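Local coordinates for protein fructose-1,6-bisphosphatase/inositol-1-monophosphatase (Thermotoga maritima, PDB 2P3N) that hydrolyses phosphate monoesters such as fructose 1,6-bisphosphate and myo-inositol phosphates as a magnesium-dependent, homotetrameric phosphatase of broad specificity, at residues D2-D5 with F6-L10; D36-E40 with I41-A45; R47-V50 with D51-K55; W195-P199 with W200-A204; G236-H239 with D240-K244. All coordinates share one frame; numbering follows the deposited sequence.

Contact 1: D2-D5 with F6-L10; sequences DRLD and FSIKL
Phe6, Ser7, Ile8 and Lys9 give their backbone N-H groups in turn to the carbonyls of Asp2, Arg3, Leu4 and Asp5, the i to i+4 ladder of an alpha helix, and the last bond, Lys9 N to Asp5 O at 3.0 Å, is almost straight at 172°. Arg3 O carries a second donor. Ser7 OG, beside its own backbone N (chi1 -59°), folds back to Arg3 O at 2.7 Å, and hydroxyl and amide arrive from opposite faces of the carbonyl plane, which satisfies a buried hydroxyl within the helix. These are the first turns of helix 2-21, one of a pair of helices packed on the large mixed sheet of the phosphatase fold: Phe6 and Leu10 face helix 40-56, while Leu4 and Ser7 touch Leu108 of strand 105-113. Asp5 and Lys9 form a salt bridge one turn apart. The extended lysine runs past Asp5 O, its CG 3.1 Å from that oxygen, and NZ meets Asp5 OD1 on the syn side at 3.0 Å, 19° out of the carboxylate plane. Both ends also bind Arg134 of a second subunit, NZ to its backbone O and OD2 to its backbone N. Leu4 CG rests 3.9 Å from Ile8 CD1.

Contact 2: D36-E40 with I41-A45; sequences DIVTE and IDREA
Asp42 OD2 is gripped twice by Thr39: by OG1 at 2.5 Å, nearly in line with the C-O bond, and by the backbone N at 2.8 Å, which comes from above the carboxylate plane, 59° out of it. Thr39 OG1, set between its backbone N and carbonyl carbon (chi1 73°), in turn accepts from Ile41 N at 3.2 Å. Thr39 is the N-cap of helix 40-56, and with Asp42 it makes a capping box. The other oxygen, Asp42 OD1, is hydrogen-bonded to Thr84 OG1, whose residue probably binds substrate, and the bound magnesium lies about 4 Å from the Asp42 side chain, so the cap stands at the edge of the active site. Further out, Glu40 OE2 lies 3.4 Å from Arg43 NH1, well out of the guanidinium plane: charges attract, but no N-H points at the oxygen. The stronger partner of Arg43 is Glu29, which its NH2 bridges. Val38 packs against the turn, CG2 3.6 Å from Asp42 CB and CG1 3.9 Å from Arg43 NH2. Residues 36-45 thus carry the chain from strand 37-38, paired with strand 29-30, into helix 40-56, where Ile41 packs on Leu18 of helix 2-21 and Thr39 on Val88 of helix 84-89.

Contact 3: R47-V50 with D51-K55; sequences RMIV and DEIRK
Ile49 O is reached by two backbone donors, Ile53 N at 3.1 Å with a good angle of 162° and Glu52 N at 2.9 Å, a weak bond bent to 125°. This is the second half of helix 40-56, an amphipathic helix that lies on the large mixed sheet beside helix 2-21. Its inner ridge is apolar: Ile49 CG2 meets Ile53 CD1 at 4.0 Å, the two branched chains lying side by side and pointing the same way, and both touch Ile78 of strand 74-79. Ile53 also reaches Trp76 of that strand, and Phe6 lies against it from helix 2-21. On the outer side, Asp51 N bonds to Arg47 O at 2.9 Å, and the aspartate bends back over the same carbonyl, with CB 3.1 Å from Arg47 O. The end of Arg47 leads away, NH2 making a long, weak ion pair with Glu40; Arg54 NH2 makes another such pair with Glu70. Arg54 CG stands beside the backbone N, and the chain then bends at chi2 (-88°). That bend lays the long chain alongside Val50, with Arg54 CG 3.0 Å from Val50 O, and brings one face of the guanidinium over the valine, Val50 CG1 lying 3.4 Å from Arg54 NH1.

Contact 4: W195-P199 with W200-A204; sequences WRINP and WDIAA
Asn198 lies flat against Trp200 two residues on, and each atom of its side chain meets the indole in turn. CB stands over one face, 3.5 Å from the centroid of the six-membered ring and 15° off its normal, a CH-pi contact. CG follows over the rim, 3.4 Å from Trp200 CZ2. At the tip OD1 is 3.5 Å from Trp200 CZ2 and ND2 is 3.8 Å from Trp200 CH2, the amide stacked with its plane only 11° from that of the ring. The indole comes back beneath the asparagine because Trp200 CG takes the crowded position between backbone N and carbonyl carbon (chi1 49°). Asn198 and Asp201 are tied both ways: Asn198 N gives to the anti lone pair of Asp201 OD2 at 3.2 Å, and Asp201 N gives to Asn198 O at 3.1 Å. The other oxygen, Asp201 OD1, lies close to Asp79 OD1, consistent with the second magnesium site that both probably share. The Trp-Asp-Ile-Ala-Ala run belongs to a signature of the inositol monophosphatase family. Ile197 CG1 also touches Ile202 CG1 at 4.0 Å. The turn leads from strand 191-195 into helix 199-211, close to the centre of the chain; Trp200 and Ala203 pack on Ile77 of strand 74-79, and Ile197 and Ile202 on Phe231 of strand 230-234.

Contact 5: G236-H239 with D240-K244; sequences GLIH and DEVVK
His239 holds CG opposite its backbone N (chi1 -155°), which swings the imidazole forward to Val243, whose CG2 lies opposite the carbonyl carbon of its own residue and turns back to meet it. Val243 CG2 lies at the edge of the ring, near its plane, 3.4 Å from His239 CD2. His239 also holds the helix start by its backbone: its O takes Val243 N at 2.9 Å in the carbonyl plane and Val242 N at 2.7 Å from 47° above it. Ile238 occupies the N-cap position of helix 239-253, but its side chain is apolar and packs along the first turn, CG1 4.4 Å from Val242 CG2. A water serves the polar groups here. It accepts from Glu241 N at 3.0 Å, donates to Glu241 OE1 at 3.3 Å, and gives a weak bond to Leu237 O at 3.4 Å, joining the loop to the first turn. Glu241 bends back across Ile238 at about a right angle and thereby places OE1 at that water. The inner face of the turn lies on the five-stranded sheet: His239 touches Ile232 of strand 230-234 and Met215 and Thr217 of strand 215-217, while Ile238 and Val242 reach Phe191 of strand 191-195.

How the contacts relate
Contacts 2 and 3 lie on one helix, 40-56, and are linked by a long, weak ion pair between Glu40 and Arg47; contact 1, on the neighbouring helix, packs against contact 3 through Phe6 and Leu10. The centre of contact 4 lies about 6 Å from the centre of the chain, nearest of the five; the other centres lie about 17 to 21 Å out. Contacts 2, 4 and 5 are helix starts handled in three ways, by a capping box, by reciprocal Asn-Asp bonds, and by an apolar cap with water. Contacts 1 and 3 are continuous helical turns. Contact 5 sits on the other sheet, opposite contacts 1 to 3. Contact 1 meets other subunits; contacts 3, 4 and 5 touch none.

Contact 1: D2-D5 with F6-L10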
# COMPACT_ATOMS: atom_id res chain seq x y z
N ASP A 2 10.57 10.25 22.23
CA ASP A 2 9.18 10.51 22.57
C ASP A 2 8.68 11.43 21.46
O ASP A 2 7.70 11.14 20.78
CB ASP A 2 9.11 11.20 23.94
CG ASP A 2 7.69 11.48 24.40
OD1 ASP A 2 6.88 10.53 24.37
OD2 ASP A 2 7.40 12.63 24.80
N ARG A 3 9.40 12.54 21.25
CA ARG A 3 9.03 13.51 20.24
C ARG A 3 8.99 12.94 18.83
O ARG A 3 8.02 13.14 18.11
CB ARG A 3 9.99 14.70 20.30
CG ARG A 3 9.81 15.56 21.55
CD ARG A 3 10.88 16.66 21.68
NE ARG A 3 10.64 17.47 22.89
CZ ARG A 3 9.96 18.61 22.91
NH1 ARG A 3 9.44 19.11 21.80
NH2 ARG A 3 9.77 19.23 24.07
N LEU A 4 10.03 12.22 18.44
CA LEU A 4 10.08 11.64 17.10
C LEU A 4 8.92 10.67 16.86
O LEU A 4 8.21 10.79 15.87
CB LEU A 4 11.40 10.90 16.88
CG LEU A 4 11.54 10.17 15.54
CD1 LEU A 4 11.70 11.18 14.40
CD2 LEU A 4 12.74 9.25 15.61
N ASP A 5 8.73 9.73 17.78
CA ASP A 5 7.68 8.73 17.69
C ASP A 5 6.29 9.36 17.64
O ASP A 5 5.40 8.91 16.90
CB ASP A 5 7.79 7.78 18.89
CG ASP A 5 6.96 6.52 18.71
OD1 ASP A 5 6.17 6.17 19.62
OD2 ASP A 5 7.12 5.87 17.66
N PHE A 6 6.11 10.39 18.46
CA PHE A 6 4.87 11.14 18.57
C PHE A 6 4.55 11.78 17.23
O PHE A 6 3.42 11.77 16.76
CB PHE A 6 5.06 12.24 19.64
CG PHE A 6 4.02 13.33 19.60
CD1 PHE A 6 2.83 13.20 20.30
CD2 PHE A 6 4.25 14.49 18.87
CE1 PHE A 6 1.87 14.23 20.27
CE2 PHE A 6 3.30 15.53 18.83
CZ PHE A 6 2.11 15.40 19.53
N SER A 7 5.58 12.36 16.63
CA SER A 7 5.48 13.03 15.35
C SER A 7 5.12 12.07 14.22
O SER A 7 4.28 12.35 13.38
CB SER A 7 6.80 13.73 15.04
OG SER A 7 7.12 14.67 16.05
N ILE A 8 5.80 10.93 14.20
CA ILE A 8 5.55 9.92 13.19
C ILE A 8 4.10 9.44 13.26
O ILE A 8 3.40 9.44 12.25
CB ILE A 8 6.48 8.72 13.38
CG1 ILE A 8 7.93 9.15 13.09
CG2 ILE A 8 6.08 7.58 12.45
CD1 ILE A 8 8.98 8.13 13.50
N LYS A 9 3.66 9.04 14.45
CA LYS A 9 2.31 8.55 14.62
C LYS A 9 1.24 9.60 14.37
O LYS A 9 0.15 9.28 13.92
CB LYS A 9 2.15 7.96 16.01
CG LYS A 9 3.16 6.86 16.25
CD LYS A 9 2.94 6.13 17.55
CE LYS A 9 3.92 4.99 17.64
NZ LYS A 9 3.91 4.35 18.97
N LEU A 10 1.56 10.86 14.65
CA LEU A 10 0.62 11.96 14.48
C LEU A 10 0.43 12.24 13.00
O LEU A 10 -0.69 12.35 12.52
CB LEU A 10 1.17 13.24 15.12
CG LEU A 10 0.29 14.15 15.97
CD1 LEU A 10 0.98 15.51 16.02
CD2 LEU A 10 -1.12 14.29 15.41

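Contact 2: D36-E40 with I41-A45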
# COMPACT_ATOMS: atom_id res chain seq x y z
N ASP A 36 -0.90 30.06 -5.40
CA ASP A 36 -0.73 29.96 -3.96
C ASP A 36 -2.09 29.84 -3.29
O ASP A 36 -2.68 30.83 -2.87
CB ASP A 36 0.02 31.18 -3.44
CG ASP A 36 0.07 31.23 -1.95
OD1 ASP A 36 0.28 30.16 -1.33
OD2 ASP A 36 -0.10 32.33 -1.38
N ILE A 37 -2.57 28.60 -3.20
CA ILE A 37 -3.88 28.33 -2.62
C ILE A 37 -3.87 27.58 -1.28
O ILE A 37 -2.85 27.05 -0.84
CB ILE A 37 -4.74 27.50 -3.59
CG1 ILE A 37 -4.02 26.19 -3.90
CG2 ILE A 37 -5.01 28.30 -4.86
CD1 ILE A 37 -4.88 25.14 -4.58
N VAL A 38 -5.03 27.54 -0.66
CA VAL A 38 -5.20 26.85 0.60
C VAL A 38 -6.64 26.34 0.59
O VAL A 38 -7.50 26.89 -0.14
CB VAL A 38 -4.98 27.80 1.82
CG1 VAL A 38 -6.01 28.94 1.80
CG2 VAL A 38 -5.08 27.02 3.13
N THR A 39 -6.90 25.28 1.36
CA THR A 39 -8.24 24.72 1.43
C THR A 39 -8.65 24.59 2.89
O THR A 39 -7.87 24.88 3.79
CB THR A 39 -8.30 23.32 0.75
OG1 THR A 39 -7.64 22.34 1.56
CG2 THR A 39 -7.64 23.38 -0.61
N GLU A 40 -9.88 24.15 3.10
CA GLU A 40 -10.40 23.96 4.45
C GLU A 40 -9.76 22.72 5.08
O GLU A 40 -9.76 22.57 6.31
CB GLU A 40 -11.92 23.80 4.41
CG GLU A 40 -12.58 23.76 5.79
CD GLU A 40 -12.42 25.07 6.57
OE1 GLU A 40 -12.61 25.07 7.81
OE2 GLU A 40 -12.10 26.10 5.93
N ILE A 41 -9.22 21.83 4.25
CA ILE A 41 -8.58 20.62 4.78
C ILE A 41 -7.17 20.94 5.26
O ILE A 41 -6.65 20.25 6.14
CB ILE A 41 -8.55 19.49 3.73
CG1 ILE A 41 -9.98 19.14 3.31
CG2 ILE A 41 -7.97 18.23 4.35
CD1 ILE A 41 -10.71 20.26 2.63
N ASP A 42 -6.55 21.97 4.69
CA ASP A 42 -5.21 22.39 5.13
C ASP A 42 -5.38 22.78 6.60
O ASP A 42 -4.58 22.38 7.46
CB ASP A 42 -4.73 23.63 4.34
CG ASP A 42 -4.37 23.32 2.88
OD1 ASP A 42 -3.16 23.33 2.54
OD2 ASP A 42 -5.28 23.06 2.07
N ARG A 43 -6.43 23.55 6.88
CA ARG A 43 -6.75 24.03 8.23
C ARG A 43 -7.19 22.94 9.19
O ARG A 43 -6.80 22.92 10.35
CB ARG A 43 -7.87 25.07 8.18
CG ARG A 43 -7.58 26.31 7.38
CD ARG A 43 -8.76 27.27 7.51
NE ARG A 43 -8.63 28.44 6.65
CZ ARG A 43 -8.83 28.44 5.34
NH1 ARG A 43 -9.18 27.31 4.73
NH2 ARG A 43 -8.67 29.55 4.63
N GLU A 44 -8.05 22.06 8.71
CA GLU A 44 -8.54 20.97 9.53
C GLU A 44 -7.37 20.07 9.92
O GLU A 44 -7.29 19.59 11.05
CB GLU A 44 -9.61 20.22 8.75
CG GLU A 44 -10.14 18.97 9.40
CD GLU A 44 -11.35 18.43 8.67
OE1 GLU A 44 -11.43 18.59 7.44
OE2 GLU A 44 -12.23 17.85 9.34
N ALA A 45 -6.46 19.87 8.98
CA ALA A 45 -5.29 19.04 9.21
C ALA A 45 -4.38 19.72 10.21
O ALA A 45 -3.78 19.07 11.07
CB ALA A 45 -4.55 18.81 7.90

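Contact 3: R47-V50 with D51-K55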
# COMPACT_ATOMS: atom_id res chain seq x y z
N ARG A 47 -5.34 21.89 12.50
CA ARG A 47 -5.99 21.91 13.81
C ARG A 47 -5.72 20.58 14.48
O ARG A 47 -5.31 20.52 15.65
CB ARG A 47 -7.51 22.08 13.69
CG ARG A 47 -7.97 23.42 13.14
CD ARG A 47 -9.47 23.61 13.35
NE ARG A 47 -10.02 24.70 12.55
CZ ARG A 47 -10.28 24.62 11.25
NH1 ARG A 47 -10.03 23.50 10.59
NH2 ARG A 47 -10.79 25.66 10.60
N MET A 48 -5.94 19.51 13.73
CA MET A 48 -5.72 18.18 14.24
C MET A 48 -4.31 18.07 14.84
O MET A 48 -4.14 17.60 15.97
CB MET A 48 -5.92 17.15 13.12
CG MET A 48 -6.02 15.72 13.62
SD MET A 48 -6.87 14.57 12.51
CE MET A 48 -8.54 14.57 13.18
N ILE A 49 -3.31 18.55 14.10
CA ILE A 49 -1.93 18.50 14.55
C ILE A 49 -1.65 19.43 15.74
O ILE A 49 -1.22 18.98 16.81
CB ILE A 49 -0.94 18.84 13.39
CG1 ILE A 49 -1.07 17.82 12.25
CG2 ILE A 49 0.50 18.85 13.91
CD1 ILE A 49 -0.27 18.20 11.00
N VAL A 50 -1.88 20.72 15.53
CA VAL A 50 -1.66 21.75 16.54
C VAL A 50 -2.28 21.42 17.89
O VAL A 50 -1.71 21.73 18.93
CB VAL A 50 -2.23 23.09 16.10
CG1 VAL A 50 -2.29 24.04 17.28
CG2 VAL A 50 -1.38 23.66 14.96
N ASP A 51 -3.46 20.82 17.85
CA ASP A 51 -4.16 20.43 19.06
C ASP A 51 -3.44 19.35 19.85
O ASP A 51 -3.44 19.39 21.08
CB ASP A 51 -5.56 19.95 18.71
CG ASP A 51 -6.51 21.08 18.44
OD1 ASP A 51 -6.03 22.22 18.30
OD2 ASP A 51 -7.73 20.81 18.35
N GLU A 52 -2.85 18.38 19.16
CA GLU A 52 -2.14 17.31 19.85
C GLU A 52 -0.83 17.81 20.44
O GLU A 52 -0.42 17.38 21.52
CB GLU A 52 -1.86 16.14 18.91
CG GLU A 52 -3.01 15.16 18.79
CD GLU A 52 -3.23 14.35 20.05
OE1 GLU A 52 -2.45 13.40 20.30
OE2 GLU A 52 -4.18 14.67 20.79
N ILE A 53 -0.17 18.70 19.72
CA ILE A 53 1.07 19.26 20.21
C ILE A 53 0.73 20.10 21.44
O ILE A 53 1.30 19.90 22.51
CB ILE A 53 1.75 20.11 19.14
CG1 ILE A 53 2.22 19.22 17.99
CG2 ILE A 53 2.92 20.84 19.74
CD1 ILE A 53 2.93 19.97 16.89
N ARG A 54 -0.23 21.01 21.28
CA ARG A 54 -0.66 21.87 22.39
C ARG A 54 -1.05 21.05 23.62
O ARG A 54 -0.94 21.52 24.76
CB ARG A 54 -1.85 22.74 21.95
CG ARG A 54 -1.51 23.86 20.97
CD ARG A 54 -1.08 25.14 21.68
NE ARG A 54 -0.64 26.20 20.77
CZ ARG A 54 -1.40 26.80 19.86
NH1 ARG A 54 -2.67 26.45 19.71
NH2 ARG A 54 -0.89 27.76 19.10
N LYS A 55 -1.48 19.83 23.38
CA LYS A 55 -1.91 18.95 24.45
C LYS A 55 -0.76 18.29 25.19
O LYS A 55 -0.75 18.25 26.43
CB LYS A 55 -2.83 17.88 23.88
CG LYS A 55 -3.25 16.81 24.86
CD LYS A 55 -4.22 15.86 24.20
CE LYS A 55 -4.67 14.75 25.12
NZ LYS A 55 -5.53 13.78 24.36

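Contact 4: W195-P199 with W200-A204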
# COMPACT_ATOMS: atom_id res chain seq x y z
N TRP A 195 13.44 28.47 -3.73
CA TRP A 195 13.54 29.92 -3.77
C TRP A 195 12.33 30.59 -3.12
O TRP A 195 11.19 30.30 -3.47
CB TRP A 195 13.64 30.35 -5.23
CG TRP A 195 14.35 31.63 -5.46
CD1 TRP A 195 15.29 32.20 -4.65
CD2 TRP A 195 14.28 32.44 -6.64
NE1 TRP A 195 15.81 33.32 -5.26
CE2 TRP A 195 15.21 33.49 -6.48
CE3 TRP A 195 13.52 32.38 -7.81
CZ2 TRP A 195 15.42 34.47 -7.46
CZ3 TRP A 195 13.72 33.36 -8.79
CH2 TRP A 195 14.66 34.39 -8.61
N ARG A 196 12.59 31.48 -2.17
CA ARG A 196 11.53 32.20 -1.48
C ARG A 196 10.56 31.24 -0.81
O ARG A 196 9.37 31.24 -1.12
CB ARG A 196 10.75 33.08 -2.45
CG ARG A 196 11.61 33.90 -3.40
CD ARG A 196 10.79 35.01 -4.03
NE ARG A 196 11.39 35.51 -5.26
CZ ARG A 196 11.50 34.79 -6.38
NH1 ARG A 196 11.06 33.54 -6.43
NH2 ARG A 196 12.05 35.34 -7.46
N ILE A 197 11.07 30.42 0.11
CA ILE A 197 10.24 29.46 0.82
C ILE A 197 10.25 29.77 2.32
O ILE A 197 11.18 30.40 2.83
CB ILE A 197 10.77 28.02 0.61
CG1 ILE A 197 12.08 27.80 1.38
CG2 ILE A 197 11.01 27.77 -0.88
CD1 ILE A 197 13.19 28.71 0.97
N ASN A 198 9.21 29.35 3.04
CA ASN A 198 9.17 29.61 4.48
C ASN A 198 9.77 28.43 5.22
O ASN A 198 9.95 27.36 4.65
CB ASN A 198 7.73 29.85 4.94
CG ASN A 198 7.05 30.94 4.15
OD1 ASN A 198 6.47 30.68 3.09
ND2 ASN A 198 7.12 32.16 4.64
N PRO A 199 10.08 28.61 6.51
CA PRO A 199 10.67 27.51 7.26
C PRO A 199 9.84 26.24 7.39
O PRO A 199 10.39 25.19 7.71
CB PRO A 199 11.00 28.14 8.62
CG PRO A 199 10.03 29.25 8.73
CD PRO A 199 10.01 29.82 7.33
N TRP A 200 8.53 26.32 7.17
CA TRP A 200 7.71 25.11 7.30
C TRP A 200 7.84 24.18 6.10
O TRP A 200 7.45 23.01 6.17
CB TRP A 200 6.23 25.45 7.54
CG TRP A 200 5.63 26.45 6.62
CD1 TRP A 200 5.20 26.26 5.33
CD2 TRP A 200 5.36 27.82 6.93
NE1 TRP A 200 4.67 27.42 4.83
CE2 TRP A 200 4.76 28.39 5.78
CE3 TRP A 200 5.56 28.61 8.06
CZ2 TRP A 200 4.35 29.72 5.74
CZ3 TRP A 200 5.16 29.94 8.02
CH2 TRP A 200 4.56 30.48 6.87
N ASP A 201 8.42 24.72 5.03
CA ASP A 201 8.65 23.98 3.79
C ASP A 201 9.99 23.26 3.85
O ASP A 201 10.17 22.24 3.19
CB ASP A 201 8.67 24.93 2.58
CG ASP A 201 7.34 25.60 2.33
OD1 ASP A 201 6.33 24.89 2.09
OD2 ASP A 201 7.30 26.85 2.37
N ILE A 202 10.93 23.78 4.65
CA ILE A 202 12.26 23.18 4.71
C ILE A 202 12.86 22.77 6.06
O ILE A 202 13.92 22.15 6.09
CB ILE A 202 13.29 24.09 3.99
CG1 ILE A 202 13.17 25.54 4.47
CG2 ILE A 202 13.06 24.04 2.49
CD1 ILE A 202 13.68 25.78 5.88
N ALA A 203 12.20 23.09 7.17
CA ALA A 203 12.73 22.74 8.49
C ALA A 203 12.94 21.25 8.71
O ALA A 203 13.91 20.83 9.34
CB ALA A 203 11.83 23.31 9.59
N ALA A 204 12.02 20.44 8.20
CA ALA A 204 12.11 19.00 8.37
C ALA A 204 13.06 18.41 7.35
O ALA A 204 13.88 17.56 7.68
CB ALA A 204 10.75 18.36 8.25

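Contact 5: G236-H239 with D240-K244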
# COMPACT_ATOMS: atom_id res chain seq x y z
N GLY A 236 26.18 16.32 -1.28
CA GLY A 236 27.47 16.83 -0.84
C GLY A 236 28.60 16.39 -1.77
O GLY A 236 29.76 16.45 -1.39
N LEU A 237 28.25 15.96 -2.97
CA LEU A 237 29.23 15.51 -3.96
C LEU A 237 29.35 16.52 -5.10
O LEU A 237 30.45 16.95 -5.44
CB LEU A 237 28.85 14.15 -4.53
CG LEU A 237 29.27 12.90 -3.75
CD1 LEU A 237 30.77 12.78 -3.80
CD2 LEU A 237 28.79 12.99 -2.31
N ILE A 238 28.21 16.89 -5.68
CA ILE A 238 28.17 17.85 -6.79
C ILE A 238 27.59 19.18 -6.33
O ILE A 238 27.07 19.96 -7.13
CB ILE A 238 27.33 17.32 -7.97
CG1 ILE A 238 25.84 17.33 -7.60
CG2 ILE A 238 27.79 15.94 -8.35
CD1 ILE A 238 25.48 16.58 -6.33
N HIS A 239 27.69 19.44 -5.03
CA HIS A 239 27.14 20.67 -4.48
C HIS A 239 27.57 21.92 -5.25
O HIS A 239 26.73 22.59 -5.87
CB HIS A 239 27.52 20.81 -3.01
CG HIS A 239 26.56 21.66 -2.23
ND1 HIS A 239 25.59 21.12 -1.42
CD2 HIS A 239 26.36 23.00 -2.21
CE1 HIS A 239 24.84 22.09 -0.93
NE2 HIS A 239 25.29 23.24 -1.40
N ASP A 240 28.86 22.23 -5.22
CA ASP A 240 29.40 23.41 -5.90
C ASP A 240 29.01 23.47 -7.37
O ASP A 240 28.77 24.55 -7.91
CB ASP A 240 30.92 23.45 -5.75
CG ASP A 240 31.36 23.41 -4.30
OD1 ASP A 240 30.81 24.19 -3.49
OD2 ASP A 240 32.25 22.60 -3.96
N GLU A 241 28.94 22.30 -8.00
CA GLU A 241 28.54 22.24 -9.40
C GLU A 241 27.17 22.90 -9.55
O GLU A 241 26.86 23.50 -10.59
CB GLU A 241 28.50 20.78 -9.87
CG GLU A 241 29.71 20.35 -10.71
CD GLU A 241 30.08 18.87 -10.54
OE1 GLU A 241 30.71 18.52 -9.51
OE2 GLU A 241 29.74 18.05 -11.43
N VAL A 242 26.36 22.81 -8.49
CA VAL A 242 25.02 23.39 -8.46
C VAL A 242 25.03 24.85 -7.97
O VAL A 242 24.39 25.72 -8.57
CB VAL A 242 24.07 22.54 -7.56
CG1 VAL A 242 22.74 23.25 -7.35
CG2 VAL A 242 23.82 21.18 -8.21
N VAL A 243 25.78 25.13 -6.90
CA VAL A 243 25.86 26.49 -6.37
C VAL A 243 26.09 27.46 -7.52
O VAL A 243 25.49 28.52 -7.59
CB VAL A 243 27.01 26.65 -5.35
CG1 VAL A 243 26.99 28.06 -4.78
CG2 VAL A 243 26.88 25.64 -4.23
N LYS A 244 26.97 27.07 -8.45
CA LYS A 244 27.28 27.93 -9.59
C LYS A 244 26.09 28.14 -10.51
O LYS A 244 25.65 29.27 -10.71
CB LYS A 244 28.43 27.33 -10.42
CG LYS A 244 29.02 28.31 -11.44
CD LYS A 244 29.36 27.65 -12.77
CE LYS A 244 28.12 27.41 -13.63
NZ LYS A 244 27.43 28.68 -14.00
O HOH W 1 30.60 20.15 -6.65